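PDB 6AII: beta-agarase from Persicobacter, which probably hydrolyses the beta-1,4 linkages of agarose to release neoagarobiose, as a member of glycoside hydrolase family 16. Local coordinates for residues D141-I146 / N181-T186; H177-N182 / Y268-G273; D189-R194 / A260-L265. One frame throughout, in Å; residues are numbered along the deposited sequence. Where two conformers were deposited one is given.

Contact 1. Residues D141-I146 / N181-T186; sequences DDYEEI and NNRHLT
D141 lies in the beta-hairpin loop between strands 132-139 and 144-151 of the family 16 jelly-roll sandwich, and its backbone O skirts R183 CD. Its carboxylate is engaged away from R183: OD1 closes an Asx turn by accepting Y143 N and also bonds S139, while OD2 forms a salt bridge with K278. At D142 the carbonyl O takes a hydrogen bond from R183 NH1 (2.9 Å, 163° at the hydrogen), with the oxygen close to the guanidinium plane. R183 folds back to reach it through a bend at its third torsion (chi3 78°), and its NE lies 3.8 Å from D142 CB. The side chains of Y143 and R183 run antiparallel alongside each other, with R183 CG over one face of the Y143 ring, off toward the rim and 4.2 Å from the centroid, a CH-pi contact. The guanidinium plane stands nearly perpendicular to this ring; its cation-pi partners are F180 and F188. The phenol reaches the type I turn N182-L185, which follows strand 173-181. N181 CA packs 3.9 Å from Y143 CE2, N182 N lies at the ring edge, and R183 N donates to Y143 OH at 3.0 Å and 154°.

Contact 2. Residues H177-N182 / Y268-G273; sequences HHVFNN and YNYTNG
The Y270 ring carries N181 on one face and the backbone O of V179 at its edge. N181 CB stands almost over the ring centre, 3.5 Å from the centroid in a CH-pi contact, and the carboxamide continues over the CD1 side with its plane only 7° from that of the ring, so the two flat groups are stacked. With the N181 amide extended opposite its backbone N (chi1 -169°), N181 CG comes within 3.6 Å of Y270 CD1, while N181 ND2 is bonded to D189 OD2, which should restrain the amide's rotation. At the edge, V179 O lies in the ring plane, 3.4 Å from Y270 CD2.

These groups seat the loop that leads from strand 255-259 to strand 280-287 against the end of strand 173-181 in the jelly-roll sandwich. One water joins the backbones, donating to F180 O at 2.6 Å and, over a longer bond, to Y270 O at 3.2 Å. The T271 hydroxyl is turned to its own loop, bonding D266 OD2 and G275 N, and N269 OD1 accepts G273 N at 2.8 Å; these bonds brace the loop from within. Replacing Y270 by an alanine would probably leave the N181 amide without the surface it stacks on and open a gap beside V179 O.

Direct contact between the segments is therefore made by dispersion and weakly polar CH groups, with the water as the polar link, and the fit depends on the shape of one aromatic ring more than on paired donors and acceptors.

Contact 3. Residues D189-R194 / A260-L265; sequences DDYQPR and ADFNVL
Y191 OH donates a 2.7 Å hydrogen bond to the backbone O of V264, the polar link between these two segments. In the jelly-roll sandwich it ties short strand 189-191, paired with strand 173-181 in the mixed sheet, to the loop that leaves strand 255-259 of the other sheet. The hydroxyl approaches at 127° to the V264 C=O and is tilted 34° from the carbonyl plane, so the bond is short but not aligned with the carbonyl. Swung opposite its backbone N (chi1 168°), the Y191 side chain projects across the interface and presents its edge to two successive carbonyls. V264 O and L265 O both lie near the ring plane, the latter 3.5 Å from Y191 CE2. V264 is held by backbone bonding to G243, so the loop that receives the phenol is anchored to its surroundings.

One face of the Y191 ring is covered from its own segment by P193 N, 3.7 Å above the plane and toward the rim, an intrasegment contact made by the backbone just after the tyrosine. At the far end of the phenol, F262 CE1 lies 4.4 Å from Y191 OH. The F262 ring is itself backed by A260 CB, which sits over its centre, and it makes a cation-pi contact with K267. The backbone beside the two carbonyls is probably fixed in part by N263, whose OD1 bonds D266 N and accepts a weak hydrogen bond from L265 N at 2.9 Å.

The three contacts follow neighbouring strands of the mixed sheet, 144-151, 173-181 and 189-191. Contacts 1 and 2 have centres about 8 Å apart, share N181 and N182, and are stitched by bonds such as E145 O to H178 N (2.9 Å). Contact 3 lies about 9 Å from contact 2, centre to centre, joined to it by H178 ND1 to D190 OD1 (2.7 Å) and by H177 NE2 to L265 O (2.8 Å); contacts 2 and 3 together pin one long loop. Strand 144-151 carries a sequence beginning at E145 that fits the family 16 catalytic signature (Glu-Ile-Asp-Ile-Cys-Glu), so contact 1 probably borders the active site. The calcium ligands belong to none of these segments.

Contact 1. Residues D141-I146 / N181-T186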
loop_
_atom_site.group_PDB
_atom_site.type_symbol
_atom_site.label_atom_id
_atom_site.label_comp_id
_atom_site.label_asym_id
_atom_site.label_seq_id
_atom_site.Cartn_x
_atom_site.Cartn_y
_atom_site.Cartn_z
ATOM N N ASP A 141 -15.508 -0.353 8.553
ATOM C CA ASP A 141 -15.946 0.857 9.274
ATOM C C ASP A 141 -14.876 1.940 9.274
ATOM O O ASP A 141 -15.091 2.974 9.853
ATOM C CB ASP A 141 -16.394 0.517 10.681
ATOM C CG ASP A 141 -15.312 0.032 11.619
ATOM O OD1 ASP A 141 -14.137 -0.035 11.190
ATOM O OD2 ASP A 141 -15.646 -0.261 12.793
ATOM N N ASP A 142 -13.750 1.700 8.572
ATOM C CA ASP A 142 -12.701 2.703 8.466
ATOM C C ASP A 142 -11.985 2.984 9.787
ATOM O O ASP A 142 -11.223 3.956 9.867
ATOM C CB ASP A 142 -13.169 4.016 7.849
ATOM C CG ASP A 142 -13.579 3.902 6.402
ATOM O OD1 ASP A 142 -12.998 3.058 5.659
ATOM O OD2 ASP A 142 -14.495 4.653 6.022
ATOM N N TYR A 143 -12.121 2.150 10.790
ATOM C CA TYR A 143 -11.527 2.402 12.078
ATOM C C TYR A 143 -10.126 1.780 12.210
ATOM O O TYR A 143 -9.342 2.191 13.103
ATOM C CB TYR A 143 -12.398 1.875 13.217
ATOM C CG TYR A 143 -13.345 2.930 13.748
ATOM C CD1 TYR A 143 -14.540 3.215 13.107
ATOM C CD2 TYR A 143 -12.967 3.725 14.817
ATOM C CE1 TYR A 143 -15.377 4.219 13.571
ATOM C CE2 TYR A 143 -13.779 4.737 15.285
ATOM C CZ TYR A 143 -14.985 4.979 14.659
ATOM O OH TYR A 143 -15.753 6.000 15.149
ATOM N N GLU A 144 -9.822 0.729 11.425
ATOM C CA GLU A 144 -8.567 -0.002 11.626
ATOM C C GLU A 144 -7.938 -0.265 10.254
ATOM O O GLU A 144 -8.599 -0.704 9.344
ATOM C CB GLU A 144 -8.764 -1.329 12.353
ATOM C CG GLU A 144 -9.275 -1.141 13.778
ATOM C CD GLU A 144 -9.608 -2.391 14.554
ATOM O OE1 GLU A 144 -9.180 -3.498 14.137
ATOM O OE2 GLU A 144 -10.297 -2.234 15.625
ATOM N N GLU A 145 -6.670 0.060 10.117
ATOM C CA GLU A 145 -5.976 0.053 8.800
ATOM C C GLU A 145 -4.547 -0.486 8.986
ATOM O O GLU A 145 -3.877 -0.149 9.955
ATOM C CB GLU A 145 -5.971 1.490 8.288
ATOM C CG GLU A 145 -5.043 1.761 7.091
ATOM C CD GLU A 145 -5.015 3.187 6.604
ATOM O OE1 GLU A 145 -6.046 3.847 6.831
ATOM O OE2 GLU A 145 -3.978 3.617 5.961
ATOM N N ILE A 146 -4.046 -1.216 7.983
ATOM C CA ILE A 146 -2.648 -1.603 7.947
ATOM C C ILE A 146 -2.044 -1.155 6.617
ATOM O O ILE A 146 -2.588 -1.448 5.594
ATOM C CB ILE A 146 -2.534 -3.135 8.143
ATOM C CG1 ILE A 146 -3.006 -3.534 9.536
ATOM C CG2 ILE A 146 -1.089 -3.604 7.863
ATOM C CD1 ILE A 146 -3.256 -5.035 9.691
ATOM N N ASN A 181 -10.386 6.985 16.027
ATOM C CA ASN A 181 -11.321 7.100 17.150
ATOM C C ASN A 181 -12.289 8.238 16.831
ATOM O O ASN A 181 -11.902 9.247 16.263
ATOM C CB ASN A 181 -10.555 7.364 18.444
ATOM C CG ASN A 181 -11.417 7.234 19.689
ATOM O OD1 ASN A 181 -12.150 6.264 19.842
ATOM N ND2 ASN A 181 -11.311 8.216 20.570
ATOM N N ASN A 182 -13.561 8.048 17.170
ATOM C CA ASN A 182 -14.552 9.152 17.061
ATOM C C ASN A 182 -14.679 9.675 15.628
ATOM O O ASN A 182 -14.658 10.918 15.405
ATOM C CB ASN A 182 -14.192 10.331 17.963
ATOM C CG ASN A 182 -14.403 10.019 19.422
ATOM O OD1 ASN A 182 -15.343 9.319 19.775
ATOM N ND2 ASN A 182 -13.499 10.489 20.256
ATOM N N ARG A 183 -14.829 8.772 14.654
ATOM C CA ARG A 183 -14.964 9.229 13.246
ATOM C C ARG A 183 -16.316 9.942 13.011
ATOM O O ARG A 183 -16.496 10.577 11.964
ATOM C CB ARG A 183 -14.759 8.071 12.265
ATOM C CG ARG A 183 -13.324 7.553 12.243
ATOM C CD ARG A 183 -13.053 6.565 11.113
ATOM N NE ARG A 183 -12.885 7.264 9.863
ATOM C CZ ARG A 183 -11.729 7.564 9.274
ATOM N NH1 ARG A 183 -10.730 6.701 9.213
ATOM N NH2 ARG A 183 -11.608 8.727 8.660
ATOM N N HIS A 184 -17.260 9.848 13.955
ATOM C CA HIS A 184 -18.493 10.669 13.892
ATOM C C HIS A 184 -18.146 12.156 14.082
ATOM O O HIS A 184 -18.835 12.992 13.505
ATOM C CB HIS A 184 -19.565 10.173 14.879
ATOM C CG HIS A 184 -19.150 10.230 16.312
ATOM N ND1 HIS A 184 -18.578 9.147 16.960
ATOM C CD2 HIS A 184 -19.198 11.233 17.218
ATOM C CE1 HIS A 184 -18.305 9.476 18.207
ATOM N NE2 HIS A 184 -18.674 10.752 18.391
ATOM N N LEU A 185 -17.106 12.502 14.859
ATOM C CA LEU A 185 -16.639 13.914 14.948
ATOM C C LEU A 185 -15.894 14.313 13.657
ATOM O O LEU A 185 -15.410 13.451 12.891
ATOM C CB LEU A 185 -15.735 14.109 16.174
ATOM C CG LEU A 185 -16.403 14.275 17.540
ATOM C CD1 LEU A 185 -17.837 14.782 17.426
ATOM C CD2 LEU A 185 -16.366 12.984 18.346
ATOM N N THR A 186 -15.805 15.630 13.427
ATOM C CA THR A 186 -14.982 16.237 12.348
ATOM C C THR A 186 -13.496 16.093 12.687
ATOM O O THR A 186 -12.685 15.757 11.821
ATOM C CB THR A 186 -15.291 17.733 12.163
ATOM O OG1 THR A 186 -16.579 17.790 11.556
ATOM C CG2 THR A 186 -14.291 18.476 11.300
#

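Contact 2. Residues H177-N182 / Y268-G273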
loop_
_atom_site.group_PDB
_atom_site.type_symbol
_atom_site.label_atom_id
_atom_site.label_comp_id
_atom_site.label_asym_id
_atom_site.label_seq_id
_atom_site.Cartn_x
_atom_site.Cartn_y
_atom_site.Cartn_z
ATOM N N HIS A 177 0.474 1.549 10.203
ATOM C CA HIS A 177 -0.939 1.165 10.381
ATOM C C HIS A 177 -1.619 2.324 11.111
ATOM O O HIS A 177 -0.914 3.172 11.669
ATOM C CB HIS A 177 -1.013 -0.136 11.168
ATOM C CG HIS A 177 -0.744 0.027 12.634
ATOM N ND1 HIS A 177 0.522 0.064 13.165
ATOM C CD2 HIS A 177 -1.612 0.289 13.669
ATOM C CE1 HIS A 177 0.461 0.235 14.475
ATOM N NE2 HIS A 177 -0.879 0.429 14.816
ATOM N N HIS A 178 -2.961 2.324 11.148
ATOM C CA HIS A 178 -3.701 3.417 11.844
ATOM C C HIS A 178 -4.833 2.780 12.649
ATOM O O HIS A 178 -5.434 1.814 12.159
ATOM C CB HIS A 178 -4.319 4.414 10.871
ATOM C CG HIS A 178 -3.351 5.174 10.026
ATOM N ND1 HIS A 178 -3.142 6.500 10.239
ATOM C CD2 HIS A 178 -2.581 4.797 8.967
ATOM C CE1 HIS A 178 -2.269 6.953 9.343
ATOM N NE2 HIS A 178 -1.891 5.912 8.545
ATOM N N VAL A 179 -5.050 3.346 13.827
ATOM C CA VAL A 179 -6.338 3.139 14.481
ATOM C C VAL A 179 -6.930 4.518 14.776
ATOM O O VAL A 179 -6.274 5.433 15.280
ATOM C CB VAL A 179 -6.238 2.260 15.738
ATOM C CG1 VAL A 179 -5.912 0.822 15.389
ATOM C CG2 VAL A 179 -5.241 2.780 16.760
ATOM N N PHE A 180 -8.202 4.623 14.416
ATOM C CA PHE A 180 -8.930 5.830 14.495
ATOM C C PHE A 180 -9.876 5.801 15.705
ATOM O O PHE A 180 -10.112 4.761 16.295
ATOM C CB PHE A 180 -9.738 6.048 13.219
ATOM C CG PHE A 180 -8.871 6.192 11.978
ATOM C CD1 PHE A 180 -8.323 7.411 11.639
ATOM C CD2 PHE A 180 -8.582 5.084 11.182
ATOM C CE1 PHE A 180 -7.523 7.553 10.518
ATOM C CE2 PHE A 180 -7.781 5.232 10.056
ATOM C CZ PHE A 180 -7.225 6.460 9.751
ATOM N N ASN A 181 -10.386 6.985 16.027
ATOM C CA ASN A 181 -11.321 7.100 17.150
ATOM C C ASN A 181 -12.289 8.238 16.831
ATOM O O ASN A 181 -11.902 9.247 16.263
ATOM C CB ASN A 181 -10.555 7.364 18.444
ATOM C CG ASN A 181 -11.417 7.234 19.689
ATOM O OD1 ASN A 181 -12.150 6.264 19.842
ATOM N ND2 ASN A 181 -11.311 8.216 20.570
ATOM N N ASN A 182 -13.561 8.048 17.170
ATOM C CA ASN A 182 -14.552 9.152 17.061
ATOM C C ASN A 182 -14.679 9.675 15.628
ATOM O O ASN A 182 -14.658 10.918 15.405
ATOM C CB ASN A 182 -14.192 10.331 17.963
ATOM C CG ASN A 182 -14.403 10.019 19.422
ATOM O OD1 ASN A 182 -15.343 9.319 19.775
ATOM N ND2 ASN A 182 -13.499 10.489 20.256
ATOM N N TYR A 268 -3.205 4.900 22.457
ATOM C CA TYR A 268 -4.176 5.685 23.281
ATOM C C TYR A 268 -5.414 4.826 23.553
ATOM O O TYR A 268 -6.438 5.374 23.967
ATOM C CB TYR A 268 -4.525 6.981 22.562
ATOM C CG TYR A 268 -3.339 7.863 22.361
ATOM C CD1 TYR A 268 -2.752 8.538 23.412
ATOM C CD2 TYR A 268 -2.747 7.963 21.102
ATOM C CE1 TYR A 268 -1.617 9.299 23.226
ATOM C CE2 TYR A 268 -1.623 8.734 20.902
ATOM C CZ TYR A 268 -1.067 9.434 21.957
ATOM O OH TYR A 268 0.025 10.212 21.742
ATOM N N ASN A 269 -5.328 3.530 23.297
ATOM C CA ASN A 269 -6.412 2.552 23.556
ATOM C C ASN A 269 -7.724 2.959 22.890
ATOM O O ASN A 269 -8.781 3.075 23.524
ATOM C CB ASN A 269 -6.670 2.353 25.045
ATOM C CG ASN A 269 -7.665 1.234 25.268
ATOM O OD1 ASN A 269 -8.049 0.546 24.318
ATOM N ND2 ASN A 269 -8.167 1.111 26.487
ATOM N N TYR A 270 -7.674 3.142 21.602
ATOM C CA TYR A 270 -8.858 3.389 20.835
ATOM C C TYR A 270 -9.614 2.109 20.473
ATOM O O TYR A 270 -10.694 2.228 19.845
ATOM C CB TYR A 270 -8.586 4.094 19.522
ATOM C CG TYR A 270 -7.913 5.422 19.626
ATOM C CD1 TYR A 270 -8.070 6.251 20.736
ATOM C CD2 TYR A 270 -7.200 5.905 18.550
ATOM C CE1 TYR A 270 -7.449 7.487 20.788
ATOM C CE2 TYR A 270 -6.566 7.125 18.603
ATOM C CZ TYR A 270 -6.693 7.931 19.719
ATOM O OH TYR A 270 -6.067 9.159 19.766
ATOM N N THR A 271 -9.104 0.924 20.806
ATOM C CA THR A 271 -9.756 -0.324 20.430
ATOM C C THR A 271 -10.357 -1.012 21.650
ATOM O O THR A 271 -10.717 -2.154 21.569
ATOM C CB THR A 271 -8.770 -1.281 19.734
ATOM O OG1 THR A 271 -7.791 -1.723 20.666
ATOM C CG2 THR A 271 -8.116 -0.628 18.538
ATOM N N ASN A 272 -10.373 -0.290 22.750
ATOM C CA ASN A 272 -10.884 -0.759 24.021
ATOM C C ASN A 272 -10.215 -2.083 24.390
ATOM O O ASN A 272 -10.893 -3.051 24.665
ATOM C CB ASN A 272 -12.408 -0.825 23.967
ATOM C CG ASN A 272 -13.033 -1.244 25.285
ATOM O OD1 ASN A 272 -12.468 -1.015 26.356
ATOM N ND2 ASN A 272 -14.186 -1.891 25.205
ATOM N N GLY A 273 -8.882 -2.110 24.331
ATOM C CA GLY A 273 -8.058 -3.187 24.748
ATOM C C GLY A 273 -8.008 -4.369 23.784
ATOM O O GLY A 273 -7.428 -5.384 24.115
HETATM O O HOH W 1 -10.317 2.175 16.618
#

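Contact 3. Residues D189-R194 / A260-L265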
loop_
_atom_site.group_PDB
_atom_site.type_symbol
_atom_site.label_atom_id
_atom_site.label_comp_id
_atom_site.label_asym_id
_atom_site.label_seq_id
_atom_site.Cartn_x
_atom_site.Cartn_y
_atom_site.Cartn_z
ATOM N N ASP A 189 -9.766 11.202 15.869
ATOM C CA ASP A 189 -8.422 10.957 16.223
ATOM C C ASP A 189 -7.850 9.917 15.241
ATOM O O ASP A 189 -8.547 9.028 14.798
ATOM C CB ASP A 189 -8.321 10.413 17.645
ATOM C CG ASP A 189 -8.964 11.357 18.650
ATOM O OD1 ASP A 189 -8.583 12.524 18.631
ATOM O OD2 ASP A 189 -9.839 10.904 19.407
ATOM N N ASP A 190 -6.559 10.038 15.013
ATOM C CA ASP A 190 -5.820 9.051 14.186
ATOM C C ASP A 190 -4.477 8.742 14.843
ATOM O O ASP A 190 -3.570 9.619 14.868
ATOM C CB ASP A 190 -5.582 9.717 12.855
ATOM C CG ASP A 190 -4.749 8.901 11.884
ATOM O OD1 ASP A 190 -4.270 7.835 12.283
ATOM O OD2 ASP A 190 -4.581 9.400 10.764
ATOM N N TYR A 191 -4.284 7.541 15.372
ATOM C CA TYR A 191 -3.002 7.117 15.852
ATOM C C TYR A 191 -2.311 6.275 14.765
ATOM O O TYR A 191 -2.874 5.264 14.311
ATOM C CB TYR A 191 -3.059 6.240 17.119
ATOM C CG TYR A 191 -1.758 5.565 17.456
ATOM C CD1 TYR A 191 -0.628 6.288 17.769
ATOM C CD2 TYR A 191 -1.597 4.188 17.280
ATOM C CE1 TYR A 191 0.595 5.682 18.021
ATOM C CE2 TYR A 191 -0.373 3.569 17.489
ATOM C CZ TYR A 191 0.738 4.315 17.826
ATOM O OH TYR A 191 1.967 3.774 17.998
ATOM N N GLN A 192 -1.089 6.674 14.427
ATOM C CA GLN A 192 -0.188 5.757 13.744
ATOM C C GLN A 192 1.176 5.879 14.375
ATOM O O GLN A 192 1.561 6.960 14.817
ATOM C CB GLN A 192 -0.095 6.042 12.242
ATOM C CG GLN A 192 0.723 7.247 11.882
ATOM C CD GLN A 192 1.034 7.358 10.405
ATOM O OE1 GLN A 192 1.515 6.422 9.776
ATOM N NE2 GLN A 192 0.721 8.522 9.862
ATOM N N PRO A 193 1.914 4.792 14.382
ATOM C CA PRO A 193 3.305 4.897 14.816
ATOM C C PRO A 193 4.050 5.871 13.908
ATOM O O PRO A 193 3.807 5.922 12.711
ATOM C CB PRO A 193 3.850 3.477 14.660
ATOM C CG PRO A 193 2.962 2.894 13.617
ATOM C CD PRO A 193 1.592 3.424 13.959
ATOM N N ARG A 194 4.849 6.752 14.540
ATOM C CA ARG A 194 5.654 7.738 13.841
ATOM C C ARG A 194 6.588 8.367 14.871
ATOM O O ARG A 194 6.411 8.164 16.115
ATOM C CB ARG A 194 4.799 8.810 13.160
ATOM C CG ARG A 194 3.828 9.523 14.098
ATOM C CD ARG A 194 2.703 10.187 13.327
ATOM N NE ARG A 194 1.719 10.945 14.115
ATOM C CZ ARG A 194 1.669 12.269 14.147
ATOM N NH1 ARG A 194 2.610 12.956 13.517
ATOM N NH2 ARG A 194 0.614 12.884 14.707
ATOM N N ALA A 260 8.753 0.512 24.220
ATOM C CA ALA A 260 8.034 1.750 24.536
ATOM C C ALA A 260 7.279 1.584 25.863
ATOM O O ALA A 260 7.117 0.459 26.350
ATOM C CB ALA A 260 7.078 2.120 23.443
ATOM N N ASP A 261 6.845 2.719 26.429
ATOM C CA ASP A 261 6.106 2.704 27.693
ATOM C C ASP A 261 4.616 2.556 27.431
ATOM O O ASP A 261 3.817 2.668 28.367
ATOM C CB ASP A 261 6.295 4.017 28.469
ATOM C CG ASP A 261 7.661 4.168 29.129
ATOM O OD1 ASP A 261 8.344 3.128 29.350
ATOM O OD2 ASP A 261 8.031 5.336 29.434
ATOM N N PHE A 262 4.227 2.323 26.183
ATOM C CA PHE A 262 2.842 2.215 25.760
ATOM C C PHE A 262 2.758 1.105 24.699
ATOM O O PHE A 262 3.814 0.640 24.196
ATOM C CB PHE A 262 2.361 3.548 25.167
ATOM C CG PHE A 262 3.307 4.114 24.132
ATOM C CD1 PHE A 262 3.217 3.701 22.799
ATOM C CD2 PHE A 262 4.309 5.013 24.483
ATOM C CE1 PHE A 262 4.093 4.208 21.844
ATOM C CE2 PHE A 262 5.189 5.509 23.521
ATOM C CZ PHE A 262 5.086 5.093 22.212
ATOM N N ASN A 263 1.561 0.654 24.443
ATOM C CA ASN A 263 1.319 -0.331 23.380
ATOM C C ASN A 263 1.552 0.378 22.036
ATOM O O ASN A 263 0.927 1.409 21.779
ATOM C CB ASN A 263 -0.084 -0.901 23.501
ATOM C CG ASN A 263 -0.383 -1.961 22.459
ATOM O OD1 ASN A 263 -0.560 -1.618 21.291
ATOM N ND2 ASN A 263 -0.451 -3.229 22.877
ATOM N N VAL A 264 2.414 -0.167 21.171
ATOM C CA VAL A 264 2.750 0.596 19.928
ATOM C C VAL A 264 1.753 0.336 18.813
ATOM O O VAL A 264 1.785 1.134 17.856
ATOM C CB VAL A 264 4.179 0.292 19.463
ATOM C CG1 VAL A 264 5.195 0.681 20.495
ATOM C CG2 VAL A 264 4.349 -1.151 19.001
ATOM N N LEU A 265 0.839 -0.643 18.950
ATOM C CA LEU A 265 -0.244 -0.821 17.975
ATOM C C LEU A 265 -1.437 0.087 18.251
ATOM O O LEU A 265 -2.049 0.550 17.319
ATOM C CB LEU A 265 -0.686 -2.261 17.882
ATOM C CG LEU A 265 0.500 -3.051 17.340
ATOM C CD1 LEU A 265 1.232 -3.817 18.425
ATOM C CD2 LEU A 265 0.195 -3.825 16.110
#